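Local coordinates for protein succinylglutamate desuccinylase/aspartoacylase (Ruegeria sp. TM1040, PDB 3NA6) that probably hydrolyses the amide bond of an N-acylated amino acid, as its zinc-dependent relatives succinylglutamate desuccinylase and aspartoacylase do, at residues T51-G56 / D128-T133; Q70-T75 / G83-V88; V140-H145 / I234-L239; F172-A177 / G203-T208. One frame throughout, in Å; residues are numbered along the deposited sequence.

Contact 1: residues T51-G56 / D128-T133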
loop_
_atom_site.group_PDB
_atom_site.type_symbol
_atom_site.label_atom_id
_atom_site.label_comp_id
_atom_site.label_asym_id
_atom_site.label_seq_id
_atom_site.Cartn_x
_atom_site.Cartn_y
_atom_site.Cartn_z
ATOM N N THR A 51 13.612 -19.253 38.874
ATOM C CA THR A 51 13.327 -19.190 37.465
ATOM C C THR A 51 13.326 -17.730 37.088
ATOM O O THR A 51 12.695 -16.922 37.771
ATOM C CB THR A 51 11.956 -19.788 37.127
ATOM O OG1 THR A 51 11.972 -21.204 37.380
ATOM C CG2 THR A 51 11.597 -19.482 35.622
ATOM N N ALA A 52 14.062 -17.391 36.028
ATOM C CA ALA A 52 14.038 -16.056 35.442
ATOM C C ALA A 52 13.406 -16.131 34.061
ATOM O O ALA A 52 13.739 -17.007 33.246
ATOM C CB ALA A 52 15.433 -15.447 35.353
ATOM N N LEU A 53 12.492 -15.192 33.816
ATOM C CA LEU A 53 11.885 -14.985 32.527
ATOM C C LEU A 53 12.528 -13.768 31.874
ATOM O O LEU A 53 12.431 -12.632 32.368
ATOM C CB LEU A 53 10.383 -14.810 32.665
ATOM C CG LEU A 53 9.553 -14.692 31.366
ATOM C CD1 LEU A 53 9.681 -15.946 30.462
ATOM C CD2 LEU A 53 8.087 -14.413 31.713
ATOM N N LEU A 54 13.180 -14.026 30.750
ATOM C CA LEU A 54 14.055 -13.055 30.071
ATOM C C LEU A 54 13.490 -12.737 28.689
ATOM O O LEU A 54 13.333 -13.642 27.851
ATOM C CB LEU A 54 15.478 -13.593 29.950
ATOM C CG LEU A 54 16.033 -14.184 31.267
ATOM C CD1 LEU A 54 17.259 -14.971 31.011
ATOM C CD2 LEU A 54 16.254 -13.060 32.255
ATOM N N THR A 55 13.158 -11.478 28.465
ATOM C CA THR A 55 12.572 -11.086 27.194
ATOM C C THR A 55 13.334 -9.944 26.534
ATOM O O THR A 55 13.818 -9.031 27.214
ATOM C CB THR A 55 11.115 -10.657 27.407
ATOM O OG1 THR A 55 11.029 -9.799 28.565
ATOM C CG2 THR A 55 10.220 -11.884 27.603
ATOM N N GLY A 56 13.427 -10.015 25.210
ATOM C CA GLY A 56 13.883 -8.933 24.367
ATOM C C GLY A 56 12.832 -8.648 23.304
ATOM O O GLY A 56 11.960 -9.434 23.073
ATOM N N ASP A 128 -1.526 -12.501 27.302
ATOM C CA ASP A 128 -2.274 -13.406 28.163
ATOM C C ASP A 128 -1.477 -14.665 28.543
ATOM O O ASP A 128 -1.585 -15.169 29.657
ATOM C CB ASP A 128 -3.598 -13.813 27.506
ATOM C CG ASP A 128 -4.367 -14.795 28.344
ATOM O OD1 ASP A 128 -5.047 -14.355 29.307
ATOM O OD2 ASP A 128 -4.241 -15.998 28.064
ATOM N N TYR A 129 -0.700 -15.182 27.606
ATOM C CA TYR A 129 0.106 -16.363 27.864
ATOM C C TYR A 129 1.208 -16.038 28.870
ATOM O O TYR A 129 1.529 -16.843 29.741
ATOM C CB TYR A 129 0.700 -16.922 26.557
ATOM C CG TYR A 129 1.434 -18.220 26.744
ATOM C CD1 TYR A 129 0.747 -19.412 26.953
ATOM C CD2 TYR A 129 2.804 -18.263 26.716
ATOM C CE1 TYR A 129 1.432 -20.588 27.137
ATOM C CE2 TYR A 129 3.475 -19.432 26.878
ATOM C CZ TYR A 129 2.802 -20.574 27.102
ATOM O OH TYR A 129 3.510 -21.726 27.274
ATOM N N PHE A 130 1.822 -14.869 28.723
ATOM C CA PHE A 130 2.829 -14.435 29.680
ATOM C C PHE A 130 2.203 -14.169 31.035
ATOM O O PHE A 130 2.738 -14.605 32.042
ATOM C CB PHE A 130 3.649 -13.242 29.144
ATOM C CG PHE A 130 4.779 -13.674 28.209
ATOM C CD1 PHE A 130 4.479 -14.270 26.978
ATOM C CD2 PHE A 130 6.095 -13.568 28.586
ATOM C CE1 PHE A 130 5.450 -14.709 26.158
ATOM C CE2 PHE A 130 7.100 -14.016 27.753
ATOM C CZ PHE A 130 6.780 -14.570 26.534
ATOM N N GLN A 131 1.075 -13.462 31.063
ATOM C CA GLN A 131 0.382 -13.135 32.319
ATOM C C GLN A 131 -0.016 -14.370 33.131
ATOM O O GLN A 131 0.248 -14.435 34.327
ATOM C CB GLN A 131 -0.891 -12.353 32.012
ATOM C CG GLN A 131 -1.717 -11.902 33.236
ATOM C CD GLN A 131 -1.100 -10.729 33.984
ATOM O OE1 GLN A 131 -0.606 -9.778 33.377
ATOM N NE2 GLN A 131 -1.118 -10.801 35.317
ATOM N N ARG A 132 -0.640 -15.348 32.477
ATOM C CA ARG A 132 -1.259 -16.478 33.186
ATOM C C ARG A 132 -0.462 -17.776 33.155
ATOM O O ARG A 132 -0.696 -18.643 33.988
ATOM C CB ARG A 132 -2.681 -16.722 32.657
ATOM C CG ARG A 132 -3.625 -15.537 32.978
ATOM C CD ARG A 132 -5.103 -15.888 32.840
ATOM N NE ARG A 132 -5.374 -16.290 31.464
ATOM C CZ ARG A 132 -6.015 -17.385 31.076
ATOM N NH1 ARG A 132 -6.568 -18.209 31.957
ATOM N NH2 ARG A 132 -6.137 -17.630 29.785
ATOM N N THR A 133 0.478 -17.933 32.225
ATOM C CA THR A 133 1.204 -19.187 32.132
ATOM C C THR A 133 2.667 -19.018 32.483
ATOM O O THR A 133 3.151 -19.684 33.382
ATOM C CB THR A 133 1.035 -19.862 30.744
ATOM O OG1 THR A 133 -0.358 -20.012 30.486
ATOM C CG2 THR A 133 1.701 -21.242 30.707
#
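Phe130 reaches from helix 122-134 to strand 51-55 and lays one side of its ring, CD2 and CE2, against Leu53 and Thr55. These two strand residues are two positions apart and so face the helix together, with Leu54 between them turned the other way. From Leu53 it is CD2 that touches, 3.8 Å from CD2 of Phe130, the two side chains crossing at a slant. Thr55 meets the phenylalanine almost head-on: its CG2 is 3.8 Å from CE2 of Phe130. Both methyls come at the ring obliquely. At Leu53 CG stands opposite the backbone N (chi1 -175°), which carries the isobutyl group out to the helix. Thr55 divides its work: the methyl, opposite the carbonyl carbon, faces the aromatic ring, while OG1 (chi1 45°) hydrogen-bonds to OD1 of Asp143 on the next strand. The contact is thus wholly apolar, and the ring must span a wide gap, since CA of Leu53 and CA of Phe130 are 9.5 Å apart. Flanking Phe130 on the helix, Arg132 grips Asp128, one turn earlier, side-on, NE lying 2.9 Å from OD1 of that carboxylate and NH2 bonding to OD2. Strand 51-55 runs between strands 83-88 and 140-143 in the central sheet. Tyr195 of helix 195-200 also packs on Leu53 and Thr55, so that helices 122-134 and 195-200 share this face of the sheet, and Phe91 meets the ring of Phe130.

Contact 2: residues Q70-T75 / G83-V88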
loop_
_atom_site.group_PDB
_atom_site.type_symbol
_atom_site.label_atom_id
_atom_site.label_comp_id
_atom_site.label_asym_id
_atom_site.label_seq_id
_atom_site.Cartn_x
_atom_site.Cartn_y
_atom_site.Cartn_z
ATOM N N GLN A 70 19.931 -13.985 22.458
ATOM C CA GLN A 70 20.265 -15.039 21.504
ATOM C C GLN A 70 21.586 -15.688 21.920
ATOM O O GLN A 70 21.703 -16.906 21.887
ATOM C CB GLN A 70 20.375 -14.553 20.058
ATOM C CG GLN A 70 19.063 -14.361 19.349
ATOM C CD GLN A 70 18.406 -15.707 18.950
ATOM O OE1 GLN A 70 18.268 -16.630 19.765
ATOM N NE2 GLN A 70 17.989 -15.800 17.722
ATOM N N GLU A 71 22.568 -14.884 22.325
ATOM C CA GLU A 71 23.865 -15.451 22.732
ATOM C C GLU A 71 23.705 -16.305 23.993
ATOM O O GLU A 71 24.221 -17.412 24.077
ATOM C CB GLU A 71 24.886 -14.362 22.973
ATOM C CG GLU A 71 26.269 -14.899 23.255
ATOM C CD GLU A 71 27.230 -13.824 23.655
ATOM O OE1 GLU A 71 27.759 -13.117 22.772
ATOM O OE2 GLU A 71 27.468 -13.692 24.858
ATOM N N LEU A 72 22.954 -15.799 24.957
ATOM C CA LEU A 72 22.671 -16.567 26.166
ATOM C C LEU A 72 22.044 -17.925 25.830
ATOM O O LEU A 72 22.482 -18.949 26.339
ATOM C CB LEU A 72 21.750 -15.787 27.129
ATOM C CG LEU A 72 21.680 -16.395 28.547
ATOM C CD1 LEU A 72 22.974 -16.118 29.335
ATOM C CD2 LEU A 72 20.478 -15.885 29.283
ATOM N N ALA A 73 21.069 -17.934 24.936
ATOM C CA ALA A 73 20.336 -19.180 24.646
ATOM C C ALA A 73 21.240 -20.182 23.914
ATOM O O ALA A 73 21.102 -21.399 24.081
ATOM C CB ALA A 73 19.092 -18.907 23.819
ATOM N N ALA A 74 22.163 -19.661 23.126
ATOM C CA ALA A 74 23.005 -20.500 22.269
ATOM C C ALA A 74 24.272 -20.974 22.960
ATOM O O ALA A 74 24.882 -21.905 22.500
ATOM C CB ALA A 74 23.381 -19.730 20.998
ATOM N N THR A 75 24.699 -20.321 24.029
ATOM C CA THR A 75 26.022 -20.598 24.591
ATOM C C THR A 75 26.021 -21.049 26.070
ATOM O O THR A 75 27.054 -21.323 26.611
ATOM C CB THR A 75 26.969 -19.371 24.407
ATOM O OG1 THR A 75 26.547 -18.297 25.244
ATOM C CG2 THR A 75 26.990 -18.895 22.951
ATOM N N GLY A 83 18.831 -23.465 38.725
ATOM C CA GLY A 83 17.544 -22.811 38.546
ATOM C C GLY A 83 17.087 -23.029 37.111
ATOM O O GLY A 83 17.333 -24.085 36.524
ATOM N N ARG A 84 16.433 -22.015 36.568
ATOM C CA ARG A 84 15.850 -22.081 35.243
ATOM C C ARG A 84 15.915 -20.752 34.549
ATOM O O ARG A 84 15.560 -19.713 35.121
ATOM C CB ARG A 84 14.408 -22.526 35.323
ATOM C CG ARG A 84 13.718 -22.610 33.939
ATOM C CD ARG A 84 12.421 -23.379 33.986
ATOM N NE ARG A 84 11.523 -22.881 35.032
ATOM C CZ ARG A 84 10.238 -23.214 35.144
ATOM N NH1 ARG A 84 9.650 -24.025 34.270
ATOM N NH2 ARG A 84 9.530 -22.708 36.141
ATOM N N LEU A 85 16.346 -20.793 33.292
ATOM C CA LEU A 85 16.228 -19.649 32.390
ATOM C C LEU A 85 15.114 -19.907 31.363
ATOM O O LEU A 85 15.150 -20.896 30.684
ATOM C CB LEU A 85 17.570 -19.419 31.677
ATOM C CG LEU A 85 18.795 -19.168 32.560
ATOM C CD1 LEU A 85 20.074 -19.213 31.707
ATOM C CD2 LEU A 85 18.680 -17.833 33.308
ATOM N N ILE A 86 14.110 -19.036 31.262
ATOM C CA ILE A 86 13.147 -19.092 30.143
ATOM C C ILE A 86 13.470 -17.865 29.277
ATOM O O ILE A 86 13.243 -16.709 29.714
ATOM C CB ILE A 86 11.703 -19.046 30.605
ATOM C CG1 ILE A 86 11.416 -20.233 31.522
ATOM C CG2 ILE A 86 10.745 -19.088 29.411
ATOM C CD1 ILE A 86 10.071 -20.168 32.265
ATOM N N ILE A 87 14.043 -18.119 28.093
ATOM C CA ILE A 87 14.630 -17.092 27.242
ATOM C C ILE A 87 13.766 -16.902 25.978
ATOM O O ILE A 87 13.599 -17.827 25.194
ATOM C CB ILE A 87 16.040 -17.497 26.785
ATOM C CG1 ILE A 87 16.888 -17.941 27.988
ATOM C CG2 ILE A 87 16.676 -16.330 25.984
ATOM C CD1 ILE A 87 18.320 -18.436 27.651
ATOM N N VAL A 88 13.251 -15.696 25.793
ATOM C CA VAL A 88 12.421 -15.319 24.629
ATOM C C VAL A 88 13.051 -14.042 24.048
ATOM O O VAL A 88 12.722 -12.934 24.457
ATOM C CB VAL A 88 10.983 -15.045 25.087
ATOM C CG1 VAL A 88 10.055 -14.660 23.917
ATOM C CG2 VAL A 88 10.424 -16.269 25.841
#
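Beside Leu72 and Ala73, which rest on Leu85 and Ile87 of strand 83-88, the carbonyl oxygen of Glu71 is gripped by several donors. Thr75 OG1 donates to Glu71 O at 2.7 Å, from above the carbonyl plane, and the backbone N atoms of Ala74 and Thr75 add weak bonds. The threonine hydroxyl thereby folds back onto the last turn of helix 64-75. Towards the strand the chemistry is purely apolar. Ile87 carries most of the contact: its CD1 lies 3.7 Å from Leu72 CD2, and the same methyl sits 3.7 Å from Ala73 CA, against the helix backbone itself. The CB of Ala73 is 3.9 Å from Ile87 CD1. With CG1 placed opposite the carbonyl carbon (chi1 -50°), the isoleucine points its longer branch at the helix. Leu72 also reaches Leu85, crossing it at about a right angle with CD2 4.1 Å from Leu85 CD1. Leu229 and Leu233 of helix 219-235 extend this apolar layer, whereas Glu71 turns outward to salt bridges with Lys226 and with Arg286 of the second subunit. The axes of segments 70-75 and 83-88 approach to 8.7 Å at an angle of 130°, the helix running back over its own sheet. Strand 51-55, helix 64-75 and strand 83-88, with both strands parallel and adjacent, form a beta-alpha-beta crossover unit.

Contact 3: residues V140-H145 / I234-L239. With CA (calcium ion), chain C.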
loop_
_atom_site.group_PDB
_atom_site.type_symbol
_atom_site.label_atom_id
_atom_site.label_comp_id
_atom_site.label_asym_id
_atom_site.label_seq_id
_atom_site.Cartn_x
_atom_site.Cartn_y
_atom_site.Cartn_z
ATOM N N VAL A 140 11.516 -14.049 38.898
ATOM C CA VAL A 140 12.038 -12.736 38.497
ATOM C C VAL A 140 11.900 -12.580 37.001
ATOM O O VAL A 140 11.727 -13.574 36.266
ATOM C CB VAL A 140 13.516 -12.578 38.942
ATOM C CG1 VAL A 140 13.608 -12.793 40.436
ATOM C CG2 VAL A 140 14.439 -13.567 38.199
ATOM N N ALA A 141 11.927 -11.342 36.531
ATOM C CA ALA A 141 11.857 -11.048 35.090
ATOM C C ALA A 141 12.880 -9.976 34.710
ATOM O O ALA A 141 13.102 -9.033 35.456
ATOM C CB ALA A 141 10.459 -10.580 34.679
ATOM N N VAL A 142 13.455 -10.125 33.522
ATOM C CA VAL A 142 14.321 -9.122 32.898
ATOM C C VAL A 142 13.764 -8.825 31.528
ATOM O O VAL A 142 13.635 -9.732 30.704
ATOM C CB VAL A 142 15.800 -9.578 32.775
ATOM C CG1 VAL A 142 16.645 -8.425 32.231
ATOM C CG2 VAL A 142 16.317 -10.040 34.109
ATOM N N ASP A 143 13.349 -7.568 31.334
ATOM C CA ASP A 143 12.731 -7.092 30.105
ATOM C C ASP A 143 13.523 -5.914 29.516
ATOM O O ASP A 143 13.496 -4.811 30.054
ATOM C CB ASP A 143 11.265 -6.671 30.354
ATOM C CG ASP A 143 10.492 -6.376 29.056
ATOM O OD1 ASP A 143 10.536 -7.157 28.074
ATOM O OD2 ASP A 143 9.824 -5.332 29.020
ATOM N N PHE A 144 14.191 -6.164 28.394
ATOM C CA PHE A 144 15.102 -5.211 27.764
ATOM C C PHE A 144 14.331 -4.259 26.880
ATOM O O PHE A 144 13.474 -4.689 26.102
ATOM C CB PHE A 144 16.120 -5.936 26.860
ATOM C CG PHE A 144 17.199 -6.659 27.602
ATOM C CD1 PHE A 144 18.366 -6.024 27.934
ATOM C CD2 PHE A 144 17.052 -7.997 27.961
ATOM C CE1 PHE A 144 19.386 -6.695 28.578
ATOM C CE2 PHE A 144 18.047 -8.663 28.622
ATOM C CZ PHE A 144 19.229 -8.013 28.930
ATOM N N HIS A 145 14.633 -2.977 27.015
ATOM C CA HIS A 145 14.206 -1.968 26.071
ATOM C C HIS A 145 15.357 -1.094 25.611
ATOM O O HIS A 145 16.392 -1.008 26.258
ATOM C CB HIS A 145 13.135 -1.059 26.659
ATOM C CG HIS A 145 11.821 -1.735 26.869
ATOM N ND1 HIS A 145 10.734 -1.521 26.054
ATOM C CD2 HIS A 145 11.421 -2.629 27.805
ATOM C CE1 HIS A 145 9.722 -2.261 26.469
ATOM N NE2 HIS A 145 10.114 -2.943 27.531
ATOM N N ILE A 234 23.669 -13.728 38.049
ATOM C CA ILE A 234 24.496 -14.051 39.233
ATOM C C ILE A 234 23.798 -13.560 40.529
ATOM O O ILE A 234 23.711 -14.304 41.503
ATOM C CB ILE A 234 25.920 -13.455 39.131
ATOM C CG1 ILE A 234 26.704 -14.137 37.993
ATOM C CG2 ILE A 234 26.704 -13.644 40.478
ATOM C CD1 ILE A 234 28.057 -13.416 37.560
ATOM N N HIS A 235 23.315 -12.319 40.521
ATOM C CA HIS A 235 22.579 -11.727 41.653
ATOM C C HIS A 235 21.392 -12.619 42.064
ATOM O O HIS A 235 21.138 -12.831 43.272
ATOM C CB HIS A 235 22.091 -10.312 41.250
ATOM C CG HIS A 235 21.307 -9.571 42.307
ATOM N ND1 HIS A 235 21.905 -8.921 43.370
ATOM C CD2 HIS A 235 19.975 -9.374 42.450
ATOM C CE1 HIS A 235 20.972 -8.345 44.108
ATOM N NE2 HIS A 235 19.794 -8.604 43.575
ATOM N N PHE A 236 20.697 -13.174 41.064
ATOM C CA PHE A 236 19.547 -14.051 41.310
ATOM C C PHE A 236 19.940 -15.499 41.625
ATOM O O PHE A 236 19.064 -16.347 41.856
ATOM C CB PHE A 236 18.589 -14.047 40.099
ATOM C CG PHE A 236 17.945 -12.696 39.798
ATOM C CD1 PHE A 236 17.467 -11.879 40.821
ATOM C CD2 PHE A 236 17.767 -12.285 38.485
ATOM C CE1 PHE A 236 16.837 -10.667 40.532
ATOM C CE2 PHE A 236 17.139 -11.062 38.201
ATOM C CZ PHE A 236 16.698 -10.255 39.235
ATOM N N GLY A 237 21.237 -15.788 41.605
ATOM C CA GLY A 237 21.741 -17.093 41.969
ATOM C C GLY A 237 21.566 -18.160 40.901
ATOM O O GLY A 237 21.745 -19.341 41.171
ATOM N N ILE A 238 21.257 -17.768 39.675
ATOM C CA ILE A 238 20.996 -18.756 38.631
ATOM C C ILE A 238 22.272 -19.148 37.882
ATOM O O ILE A 238 22.426 -20.321 37.466
ATOM C CB ILE A 238 19.915 -18.249 37.636
ATOM C CG1 ILE A 238 18.632 -17.875 38.405
ATOM C CG2 ILE A 238 19.645 -19.304 36.564
ATOM C CD1 ILE A 238 17.450 -17.268 37.562
ATOM N N LEU A 239 23.135 -18.155 37.645
ATOM C CA LEU A 239 24.473 -18.367 37.064
ATOM C C LEU A 239 25.470 -18.099 38.181
ATOM O O LEU A 239 25.118 -17.481 39.184
ATOM C CB LEU A 239 24.757 -17.428 35.876
ATOM C CG LEU A 239 23.922 -17.573 34.606
ATOM C CD1 LEU A 239 24.340 -16.580 33.477
ATOM C CD2 LEU A 239 24.015 -19.002 34.091
HETATM CA CA CA C . 22.676 -20.813 42.776
HETATM O O HOH W 1 24.866 -19.640 42.869
HETATM O O HOH W 2 22.077 -19.491 44.868
HETATM O O HOH W 3 23.234 -23.018 43.875
HETATM O O HOH W 4 20.132 -21.416 42.951
#
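Phe236 presents a ring face to Val140 in the sheet while the very next residue, Gly237, binds a calcium ion through its carbonyl oxygen. The CG2 methyl of Val140 sits 3.8 Å from the centroid of the Phe236 ring and 20° off its normal, a CH-pi contact displaced towards the CD2 rim. CG1 of the same valine lies over the same face, toward the CD1/CE1 side, 3.9 Å from Phe236 CE1, so the branched side chain straddles that face. The ring is brought to Val140 by a first torsion that sets CG of Phe236 opposite its carbonyl carbon (chi1 -64°). Val142, two residues on, comes in at the edge, its CG2 4.3 Å from Phe236 CE2. An alanine in place of Phe236 is likely to open a gap over Val140 and leave its two methyls without their aromatic cover. Phe236 follows directly on helix 219-235: Gly237, at positive phi, completes a Schellman motif in which its N bonds to Ile234 O at 2.9 Å. The turn directs Gly237 O outward to the calcium ion at 2.4 Å; Thr82 and four waters supply its other ligands. At the far end of the strand segment, His145 NE2 donates to Asp143 OD2 at 2.8 Å, approaching from above the carboxylate plane in a bent bond (N-H...O 137°). His145 stands with His59 and Glu62 around a vacant point, consistent with the zinc site of this hydrolase family, although no metal occupies it here.

Contact 4: residues F172-A177 / G203-T208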
loop_
_atom_site.group_PDB
_atom_site.type_symbol
_atom_site.label_atom_id
_atom_site.label_comp_id
_atom_site.label_asym_id
_atom_site.label_seq_id
_atom_site.Cartn_x
_atom_site.Cartn_y
_atom_site.Cartn_z
ATOM N N PHE A 172 15.567 -2.301 43.288
ATOM C CA PHE A 172 16.708 -1.370 43.285
ATOM C C PHE A 172 18.062 -2.118 43.317
ATOM O O PHE A 172 19.015 -1.783 42.576
ATOM C CB PHE A 172 16.592 -0.409 44.484
ATOM C CG PHE A 172 17.709 0.592 44.581
ATOM C CD1 PHE A 172 17.704 1.752 43.819
ATOM C CD2 PHE A 172 18.776 0.368 45.423
ATOM C CE1 PHE A 172 18.785 2.665 43.904
ATOM C CE2 PHE A 172 19.834 1.280 45.513
ATOM C CZ PHE A 172 19.832 2.412 44.749
ATOM N N ALA A 173 18.148 -3.117 44.184
ATOM C CA ALA A 173 19.355 -3.933 44.310
ATOM C C ALA A 173 19.650 -4.663 43.000
ATOM O O ALA A 173 20.814 -4.728 42.567
ATOM C CB ALA A 173 19.219 -4.927 45.466
ATOM N N ALA A 174 18.612 -5.196 42.348
ATOM C CA ALA A 174 18.813 -5.921 41.069
ATOM C C ALA A 174 19.306 -4.952 39.955
ATOM O O ALA A 174 20.118 -5.318 39.089
ATOM C CB ALA A 174 17.531 -6.682 40.644
HETATM N N MSE A 175 18.828 -3.715 40.017
HETATM C CA MSE A 175 19.186 -2.687 39.039
HETATM C C MSE A 175 20.627 -2.279 39.246
HETATM O O MSE A 175 21.366 -2.149 38.269
HETATM C CB MSE A 175 18.224 -1.483 39.152
HETATM C CG MSE A 175 18.524 -0.307 38.192
HETATM SE SE MSE A 175 19.884 0.877 38.914
HETATM C CE MSE A 175 18.670 1.763 40.185
ATOM N N GLN A 176 21.037 -2.066 40.507
ATOM C CA GLN A 176 22.442 -1.833 40.800
ATOM C C GLN A 176 23.350 -2.960 40.311
ATOM O O GLN A 176 24.437 -2.668 39.798
ATOM C CB GLN A 176 22.708 -1.637 42.289
ATOM C CG GLN A 176 22.084 -0.398 42.862
ATOM C CD GLN A 176 22.609 -0.102 44.249
ATOM O OE1 GLN A 176 22.731 -0.992 45.106
ATOM N NE2 GLN A 176 22.931 1.149 44.477
ATOM N N ALA A 177 22.947 -4.224 40.510
ATOM C CA ALA A 177 23.760 -5.350 40.037
ATOM C C ALA A 177 23.951 -5.280 38.518
ATOM O O ALA A 177 25.021 -5.601 38.027
ATOM C CB ALA A 177 23.131 -6.695 40.400
ATOM N N GLY A 203 4.337 -9.248 43.049
ATOM C CA GLY A 203 5.335 -9.315 44.118
ATOM C C GLY A 203 6.699 -9.747 43.649
ATOM O O GLY A 203 7.507 -10.161 44.468
ATOM N N LYS A 204 6.971 -9.608 42.338
ATOM C CA LYS A 204 8.201 -10.121 41.726
ATOM C C LYS A 204 9.144 -9.034 41.240
ATOM O O LYS A 204 8.718 -7.980 40.763
ATOM C CB LYS A 204 7.855 -11.091 40.581
ATOM C CG LYS A 204 7.242 -12.378 41.089
ATOM C CD LYS A 204 6.613 -13.236 40.007
ATOM C CE LYS A 204 5.965 -14.457 40.620
ATOM N NZ LYS A 204 5.361 -15.302 39.593
ATOM N N VAL A 205 10.444 -9.282 41.403
ATOM C CA VAL A 205 11.476 -8.365 40.949
ATOM C C VAL A 205 11.491 -8.274 39.427
ATOM O O VAL A 205 11.445 -9.294 38.714
ATOM C CB VAL A 205 12.893 -8.781 41.449
ATOM C CG1 VAL A 205 13.968 -7.967 40.753
ATOM C CG2 VAL A 205 12.982 -8.577 42.925
ATOM N N LEU A 206 11.526 -7.040 38.944
ATOM C CA LEU A 206 11.611 -6.747 37.543
ATOM C C LEU A 206 12.880 -5.917 37.317
ATOM O O LEU A 206 13.133 -4.968 38.062
ATOM C CB LEU A 206 10.390 -5.952 37.051
ATOM C CG LEU A 206 10.654 -5.402 35.632
ATOM C CD1 LEU A 206 10.081 -6.343 34.557
ATOM C CD2 LEU A 206 10.196 -3.972 35.502
ATOM N N VAL A 207 13.655 -6.289 36.294
ATOM C CA VAL A 207 14.836 -5.529 35.847
ATOM C C VAL A 207 14.504 -5.024 34.453
ATOM O O VAL A 207 14.034 -5.788 33.594
ATOM C CB VAL A 207 16.085 -6.462 35.838
ATOM C CG1 VAL A 207 17.222 -5.892 35.010
ATOM C CG2 VAL A 207 16.501 -6.751 37.259
ATOM N N THR A 208 14.633 -3.729 34.242
ATOM C CA THR A 208 14.337 -3.153 32.947
ATOM C C THR A 208 15.428 -2.169 32.552
ATOM O O THR A 208 16.220 -1.720 33.387
ATOM C CB THR A 208 12.908 -2.549 32.855
ATOM O OG1 THR A 208 12.600 -2.232 31.486
ATOM C CG2 THR A 208 12.737 -1.306 33.732
#
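Ala174 of helix 165-178 packs onto Val205 and Val207 of strand 205-210, part of the helix layer that covers one face of the central sheet in this alpha/beta fold. Its single methyl serves both valines, which stand two positions apart on the strand. They have nearly the same conformation, each with CG1 opposite the backbone N and CG2 opposite the carbonyl carbon (chi1 169° at Val205, 163° at Val207), yet they offer different branches to the helix. Val205 points its CA-CB bond at the alanine and uses CG1, which lies 3.8 Å from Ala174 CB. Val207, whose bond runs across that direction, swings CG2 to the helix instead, while its CG1 turns to Val142 of the adjoining strand. The alternation of the strand sends Leu206, between the two valines, to the other face of the sheet. On the helix, the selenomethionine Met175 starts alongside the interface but bends at its second torsion (chi2 -84°), carrying its selenium away from strand 205-210; its side chain packs on Ala157 and Ala159 of strand 156-160. Phe236, from the turn after helix 219-235, touches both Ala174 and Val205 and so closes the same apolar cluster. The two methyls turned to the helix, Val205 CG1 and Val207 CG2, are 4.5 Å from each other, and the alanine methyl meets both of them. Its approach to the second valine is the tighter, with Ala174 CB only 3.5 Å from Val207 CG2.

All four contacts are buried and apolar, and all fasten a helix, or the turn just after one, to the same central sheet. Contact 1 lies on one face; contacts 2, 3 and 4 share the other, where helix 219-235 packs beside contact 2 and ends at contact 3. Neighbouring strands join them: Leu54 N bonds to Ile86 O (contacts 1 and 2), Thr55 N to Val142 O (1 and 3), and Val207 N to Ala141 O (3 and 4). Contacts 1 and 3 use an aromatic ring; contacts 2 and 4 use only aliphatic side chains, contact 4 gathered round one alanine methyl. Contact 2 borders the second subunit, whereas contact 3 has calcium at one end and a possible, vacant metal site at the other.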